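Local coordinates for acetyltransferase, GNAT family (Streptococcus agalactiae 2603V/R, PDB 2Q7B), which probably transfers an acetyl group from acetyl-CoA to an amine whose identity is not established, at residues Asn64-Arg69 against Ala87-Asp92; Ala96-Phe101 against Ile134-Pro139. All blocks are in the same frame, centred on the assembly; numbering follows the deposited sequence.

Contact 1 (Asn64-Arg69 against Ala87-Asp92)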
loop_
_atom_site.group_PDB
_atom_site.type_symbol
_atom_site.label_atom_id
_atom_site.label_comp_id
_atom_site.label_asym_id
_atom_site.label_seq_id
_atom_site.Cartn_x
_atom_site.Cartn_y
_atom_site.Cartn_z
ATOM N N ASN A 64 4.575 9.709 12.959
ATOM C CA ASN A 64 3.729 9.976 14.104
ATOM C C ASN A 64 3.490 8.783 14.997
ATOM O O ASN A 64 3.422 8.930 16.197
ATOM C CB ASN A 64 2.376 10.517 13.652
ATOM C CG ASN A 64 2.468 11.925 13.094
ATOM O OD1 ASN A 64 3.532 12.544 13.087
ATOM N ND2 ASN A 64 1.341 12.443 12.631
ATOM N N TYR A 65 3.372 7.601 14.404
ATOM C CA TYR A 65 3.020 6.408 15.151
ATOM C C TYR A 65 4.224 5.835 15.873
ATOM O O TYR A 65 4.125 5.459 17.026
ATOM C CB TYR A 65 2.388 5.396 14.207
ATOM C CG TYR A 65 1.761 4.201 14.872
ATOM C CD1 TYR A 65 2.536 3.093 15.226
ATOM C CD2 TYR A 65 0.385 4.151 15.094
ATOM C CE1 TYR A 65 1.975 1.989 15.800
ATOM C CE2 TYR A 65 -0.186 3.044 15.696
ATOM C CZ TYR A 65 0.614 1.976 16.038
ATOM O OH TYR A 65 0.079 0.859 16.618
ATOM N N TYR A 66 5.364 5.765 15.191
ATOM C CA TYR A 66 6.577 5.189 15.774
ATOM C C TYR A 66 7.569 6.234 16.263
ATOM O O TYR A 66 7.855 6.322 17.449
ATOM C CB TYR A 66 7.298 4.271 14.753
ATOM C CG TYR A 66 6.500 3.051 14.372
ATOM C CD1 TYR A 66 6.497 1.928 15.174
ATOM C CD2 TYR A 66 5.706 3.041 13.240
ATOM C CE1 TYR A 66 5.750 0.798 14.841
ATOM C CE2 TYR A 66 4.965 1.921 12.893
ATOM C CZ TYR A 66 4.993 0.804 13.703
ATOM O OH TYR A 66 4.230 -0.285 13.364
ATOM N N GLN A 67 8.053 7.042 15.329
ATOM C CA GLN A 67 9.183 7.926 15.579
ATOM C C GLN A 67 8.962 9.070 16.556
ATOM O O GLN A 67 9.855 9.377 17.326
ATOM C CB GLN A 67 9.749 8.415 14.242
ATOM C CG GLN A 67 10.263 7.252 13.386
ATOM C CD GLN A 67 10.658 7.671 11.985
ATOM O OE1 GLN A 67 10.001 8.520 11.373
ATOM N NE2 GLN A 67 11.715 7.059 11.457
ATOM N N ASN A 68 7.782 9.681 16.536
ATOM C CA ASN A 68 7.466 10.769 17.445
ATOM C C ASN A 68 7.048 10.289 18.828
ATOM O O ASN A 68 6.874 11.103 19.721
ATOM C CB ASN A 68 6.383 11.681 16.853
ATOM C CG ASN A 68 6.873 12.458 15.630
ATOM O OD1 ASN A 68 8.076 12.528 15.351
ATOM N ND2 ASN A 68 5.937 13.058 14.908
ATOM N N ARG A 69 6.897 8.979 19.009
ATOM C CA ARG A 69 6.502 8.426 20.298
ATOM C C ARG A 69 7.562 7.499 20.873
ATOM O O ARG A 69 7.233 6.461 21.417
ATOM C CB ARG A 69 5.162 7.696 20.155
ATOM C CG ARG A 69 4.037 8.591 19.630
ATOM C CD ARG A 69 2.685 7.927 19.832
ATOM N NE ARG A 69 2.554 6.684 19.069
ATOM C CZ ARG A 69 1.592 5.770 19.247
ATOM N NH1 ARG A 69 0.647 5.936 20.167
ATOM N NH2 ARG A 69 1.564 4.667 18.498
ATOM N N ALA A 87 10.463 -2.581 13.208
ATOM C CA ALA A 87 9.989 -1.425 13.953
ATOM C C ALA A 87 9.944 -1.734 15.421
ATOM O O ALA A 87 9.754 -2.886 15.822
ATOM C CB ALA A 87 8.585 -1.044 13.488
ATOM N N LEU A 88 10.124 -0.688 16.210
ATOM C CA LEU A 88 10.011 -0.754 17.649
ATOM C C LEU A 88 8.908 0.204 18.050
ATOM O O LEU A 88 8.932 1.374 17.663
ATOM C CB LEU A 88 11.339 -0.385 18.340
ATOM C CG LEU A 88 11.367 -0.451 19.869
ATOM C CD1 LEU A 88 12.755 -0.742 20.388
ATOM C CD2 LEU A 88 10.797 0.812 20.543
ATOM N N LEU A 89 7.944 -0.306 18.826
ATOM C CA LEU A 89 6.843 0.487 19.372
ATOM C C LEU A 89 6.998 0.519 20.878
ATOM O O LEU A 89 7.007 -0.521 21.515
ATOM C CB LEU A 89 5.477 -0.137 19.006
ATOM C CG LEU A 89 4.223 0.569 19.536
ATOM C CD1 LEU A 89 4.037 1.942 18.876
ATOM C CD2 LEU A 89 2.960 -0.281 19.317
ATOM N N ARG A 90 7.128 1.710 21.456
ATOM C CA ARG A 90 7.223 1.839 22.906
ATOM C C ARG A 90 5.833 1.678 23.534
ATOM O O ARG A 90 4.873 2.323 23.108
ATOM C CB ARG A 90 7.804 3.205 23.309
ATOM C CG ARG A 90 7.749 3.472 24.801
ATOM C CD ARG A 90 8.253 4.834 25.179
ATOM N NE ARG A 90 8.095 5.024 26.618
ATOM C CZ ARG A 90 6.987 5.461 27.222
ATOM N NH1 ARG A 90 5.891 5.761 26.544
ATOM N NH2 ARG A 90 6.970 5.573 28.535
ATOM N N ILE A 91 5.742 0.788 24.523
ATOM C CA ILE A 91 4.524 0.594 25.314
ATOM C C ILE A 91 4.657 1.429 26.583
ATOM O O ILE A 91 3.752 2.179 26.936
ATOM C CB ILE A 91 4.285 -0.895 25.660
ATOM C CG1 ILE A 91 4.123 -1.709 24.375
ATOM C CG2 ILE A 91 3.071 -1.049 26.575
ATOM C CD1 ILE A 91 3.072 -1.147 23.400
ATOM N N ASP A 92 5.800 1.304 27.248
ATOM C CA ASP A 92 6.110 2.078 28.455
ATOM C C ASP A 92 7.626 2.105 28.615
ATOM O O ASP A 92 8.318 1.598 27.745
ATOM C CB ASP A 92 5.365 1.518 29.678
ATOM C CG ASP A 92 5.652 0.046 29.946
ATOM O OD1 ASP A 92 6.821 -0.387 29.928
ATOM O OD2 ASP A 92 4.683 -0.683 30.223
HETATM O O HOH W 1 6.470 4.039 19.816
HETATM O O HOH W 2 5.314 6.254 23.605
#
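Tyr66 turns CG away from its carbonyl carbon and beside its backbone N (chi1 -65°), laying its ring against Ala87, whereas Tyr65 sends CG opposite the backbone N (chi1 -170°) and reaches Leu89. Two neighbouring residues of helix 62-67 thus serve different points of one strand. Tyr66 CE1 comes to 3.6 Å from Ala87 CB, meeting the methyl obliquely, and the rim of the same ring, near its plane, faces a backbone carbonyl, with CD1 3.5 Å from Leu88 O. Beside it, Tyr65 CE1 lies 3.7 Å from Leu89 CD1. That methyl is shared: Arg69 NH2 approaches it to 3.7 Å as well, the arginine and leucine side chains running alongside and pointing the same way. Arg69 folds back on its own segment through a bend at chi3 (-64°). Side-on, NE (2.9 Å) and NH2 (3.1 Å) both donate to Tyr65 O, which lies in the guanidinium plane, while NH2 stands over the centre of the Tyr65 ring. Tyr66 OH is hydrogen-bonded to Asp58 OD2. Toward the surface, Arg69 O receives two waters, one passing the link to Arg90 N and the other to Arg90 NH1. Segment 64-69 is therefore joined to the GNAT sheet by apolar contact inside and by water outside, the rotation of the guanidinium fixed by the carbonyl of Tyr65.

Contact 2 (Ala96-Phe101 against Ile134-Pro139)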
loop_
_atom_site.group_PDB
_atom_site.type_symbol
_atom_site.label_atom_id
_atom_site.label_comp_id
_atom_site.label_asym_id
_atom_site.label_seq_id
_atom_site.Cartn_x
_atom_site.Cartn_y
_atom_site.Cartn_z
ATOM N N ALA A 96 8.683 -2.738 25.054
ATOM C CA ALA A 96 8.536 -2.368 23.653
ATOM C C ALA A 96 8.073 -3.588 22.873
ATOM O O ALA A 96 8.319 -4.724 23.277
ATOM C CB ALA A 96 9.831 -1.850 23.104
ATOM N N VAL A 97 7.376 -3.345 21.771
ATOM C CA VAL A 97 6.906 -4.389 20.885
ATOM C C VAL A 97 7.764 -4.347 19.618
ATOM O O VAL A 97 8.064 -3.280 19.107
ATOM C CB VAL A 97 5.415 -4.163 20.465
ATOM C CG1 VAL A 97 4.887 -5.324 19.607
ATOM C CG2 VAL A 97 4.538 -3.992 21.694
ATOM N N LEU A 98 8.162 -5.524 19.141
ATOM C CA LEU A 98 8.888 -5.682 17.886
ATOM C C LEU A 98 7.798 -5.954 16.839
ATOM O O LEU A 98 7.048 -6.922 16.960
ATOM C CB LEU A 98 9.894 -6.831 18.005
ATOM C CG LEU A 98 10.885 -7.057 16.852
ATOM C CD1 LEU A 98 12.121 -7.800 17.350
ATOM C CD2 LEU A 98 10.240 -7.770 15.690
ATOM N N LYS A 99 7.691 -5.064 15.851
ATOM C CA LYS A 99 6.652 -5.114 14.832
ATOM C C LYS A 99 7.228 -4.937 13.445
ATOM O O LYS A 99 8.377 -4.537 13.286
ATOM C CB LYS A 99 5.673 -3.938 15.024
ATOM C CG LYS A 99 4.801 -3.974 16.256
ATOM C CD LYS A 99 3.961 -2.709 16.386
ATOM C CE LYS A 99 2.879 -2.552 15.316
ATOM N NZ LYS A 99 1.920 -3.659 15.360
ATOM N N LYS A 100 6.384 -5.217 12.455
ATOM C CA LYS A 100 6.674 -5.033 11.051
ATOM C C LYS A 100 8.042 -5.553 10.641
ATOM O O LYS A 100 8.781 -4.878 9.936
ATOM C CB LYS A 100 6.507 -3.569 10.681
ATOM C CG LYS A 100 5.119 -2.996 11.021
ATOM C CD LYS A 100 3.970 -3.772 10.383
ATOM C CE LYS A 100 2.619 -3.250 10.834
ATOM N NZ LYS A 100 1.655 -4.369 11.018
ATOM N N PHE A 101 8.332 -6.783 11.068
ATOM C CA PHE A 101 9.603 -7.420 10.783
ATOM C C PHE A 101 9.484 -8.279 9.523
ATOM O O PHE A 101 8.919 -9.360 9.558
ATOM C CB PHE A 101 10.037 -8.209 12.003
ATOM C CG PHE A 101 11.369 -8.897 11.864
ATOM C CD1 PHE A 101 12.380 -8.424 11.032
ATOM C CD2 PHE A 101 11.656 -9.948 12.697
ATOM C CE1 PHE A 101 13.587 -9.061 10.968
ATOM C CE2 PHE A 101 12.861 -10.561 12.655
ATOM C CZ PHE A 101 13.829 -10.125 11.776
ATOM N N ILE A 134 11.023 -7.105 25.617
ATOM C CA ILE A 134 10.574 -6.979 24.231
ATOM C C ILE A 134 9.604 -8.096 23.932
ATOM O O ILE A 134 9.938 -9.261 24.141
ATOM C CB ILE A 134 11.729 -7.071 23.222
ATOM C CG1 ILE A 134 12.778 -5.982 23.506
ATOM C CG2 ILE A 134 11.195 -7.029 21.776
ATOM C CD1 ILE A 134 12.306 -4.568 23.552
ATOM N N VAL A 135 8.426 -7.738 23.414
ATOM C CA VAL A 135 7.382 -8.698 23.086
ATOM C C VAL A 135 7.062 -8.646 21.602
ATOM O O VAL A 135 7.319 -7.653 20.926
ATOM C CB VAL A 135 6.088 -8.458 23.913
ATOM C CG1 VAL A 135 6.395 -8.470 25.417
ATOM C CG2 VAL A 135 5.407 -7.153 23.540
ATOM N N LEU A 136 6.511 -9.734 21.081
ATOM C CA LEU A 136 6.120 -9.779 19.683
ATOM C C LEU A 136 5.176 -10.923 19.478
ATOM O O LEU A 136 5.098 -11.826 20.318
ATOM C CB LEU A 136 7.349 -9.943 18.785
ATOM C CG LEU A 136 8.206 -11.214 18.896
ATOM C CD1 LEU A 136 7.647 -12.390 18.068
ATOM C CD2 LEU A 136 9.614 -10.909 18.415
ATOM N N ASP A 137 4.447 -10.900 18.373
ATOM C CA ASP A 137 3.641 -12.055 18.048
ATOM C C ASP A 137 4.021 -12.521 16.656
ATOM O O ASP A 137 4.569 -11.764 15.855
ATOM C CB ASP A 137 2.132 -11.824 18.185
ATOM C CG ASP A 137 1.581 -11.009 17.078
ATOM O OD1 ASP A 137 2.217 -9.990 16.800
ATOM O OD2 ASP A 137 0.529 -11.370 16.512
ATOM N N THR A 138 3.736 -13.784 16.391
ATOM C CA THR A 138 4.073 -14.408 15.136
ATOM C C THR A 138 3.019 -15.473 14.841
ATOM O O THR A 138 2.586 -16.152 15.764
ATOM C CB THR A 138 5.517 -15.026 15.212
ATOM O OG1 THR A 138 5.762 -15.830 14.059
ATOM C CG2 THR A 138 5.712 -15.881 16.453
ATOM N N PRO A 139 2.587 -15.615 13.571
ATOM C CA PRO A 139 1.600 -16.664 13.254
ATOM C C PRO A 139 2.051 -18.068 13.688
ATOM O O PRO A 139 3.228 -18.417 13.545
ATOM C CB PRO A 139 1.470 -16.582 11.735
ATOM C CG PRO A 139 1.897 -15.200 11.381
ATOM C CD PRO A 139 2.943 -14.819 12.379
HETATM O O HOH W 3 4.612 -8.198 17.107
#
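Val135 N donates to Ala96 O at 3.0 Å, and two residues further along the neighbouring strand Leu98 N donates to Val135 O at 2.9 Å. Both N-H groups point nearly straight at their acceptors, with angles of 164° and 167°. Val135 thereby spends its amide and its carbonyl on the same partner strand, in the alternating fashion of parallel pairing. The two carbonyls also take CA-H contacts: Ile134 CA is 3.3 Å from Ala96 O, and Val97 CA sits equally close to Val135 O. The backbone of Val97 is engaged on the other side of its strand by Leu89, and those of Ile134 and Leu136 by Lys178 and Tyr176. Beyond Leu98 the direct pairing ends, and a water takes over, accepting from Asp137 N and lying 2.8 Å from Leu98 O, to which it is hydrogen-bonded.

The two parallel strands are joined by helix 114-128 in a beta-alpha-beta crossover, and their parting matches the splay of the GNAT fold, where relatives bind acetyl-CoA. A citrate, probably from the crystallisation liquor, is hydrogen-bonded here by Lys99 NZ, which also bonds Tyr166 OH, and by Lys100 NZ, which also bonds Gln56 OE1.

Before the strands diverge, their side chains meet on both faces of the sheet. Ala96 CB touches Ile134 CD1 at 3.7 Å on the face packed against Phe122 and Met123 of the helix. Val97 CG2 and Val135 CG2 meet on the other face, at 3.8 Å. Leu136 holds CG between its backbone N and carbonyl carbon (chi1 63°), and its chain runs beside that of Leu98, so that CD2 approaches Leu98 CD1 to 4.1 Å, with Tyr149 of helix 143-150 also against Leu136.

Strands 81-90 and 95-103, neighbours in one sheet, carry the relation between the contacts: Leu89 and Val97, and Ala87 and Lys99, are probably hydrogen-bonded through their backbones, and Tyr66 OH packs against the Lys99 side chain. The touching residues of contact 2 are all buried, its centre about 6 Å from that of the chain, whereas contact 1, whose centre is about 12 Å out, is partly open at its arginine end. The chemistry follows the place. In the interior, backbone amides and carbonyls pair directly; in contact 1 segment 64-69 leans on a strand through aromatic and aliphatic side chains. Water bridges backbone groups in both, at the surface in one and where parallel strands separate in the other.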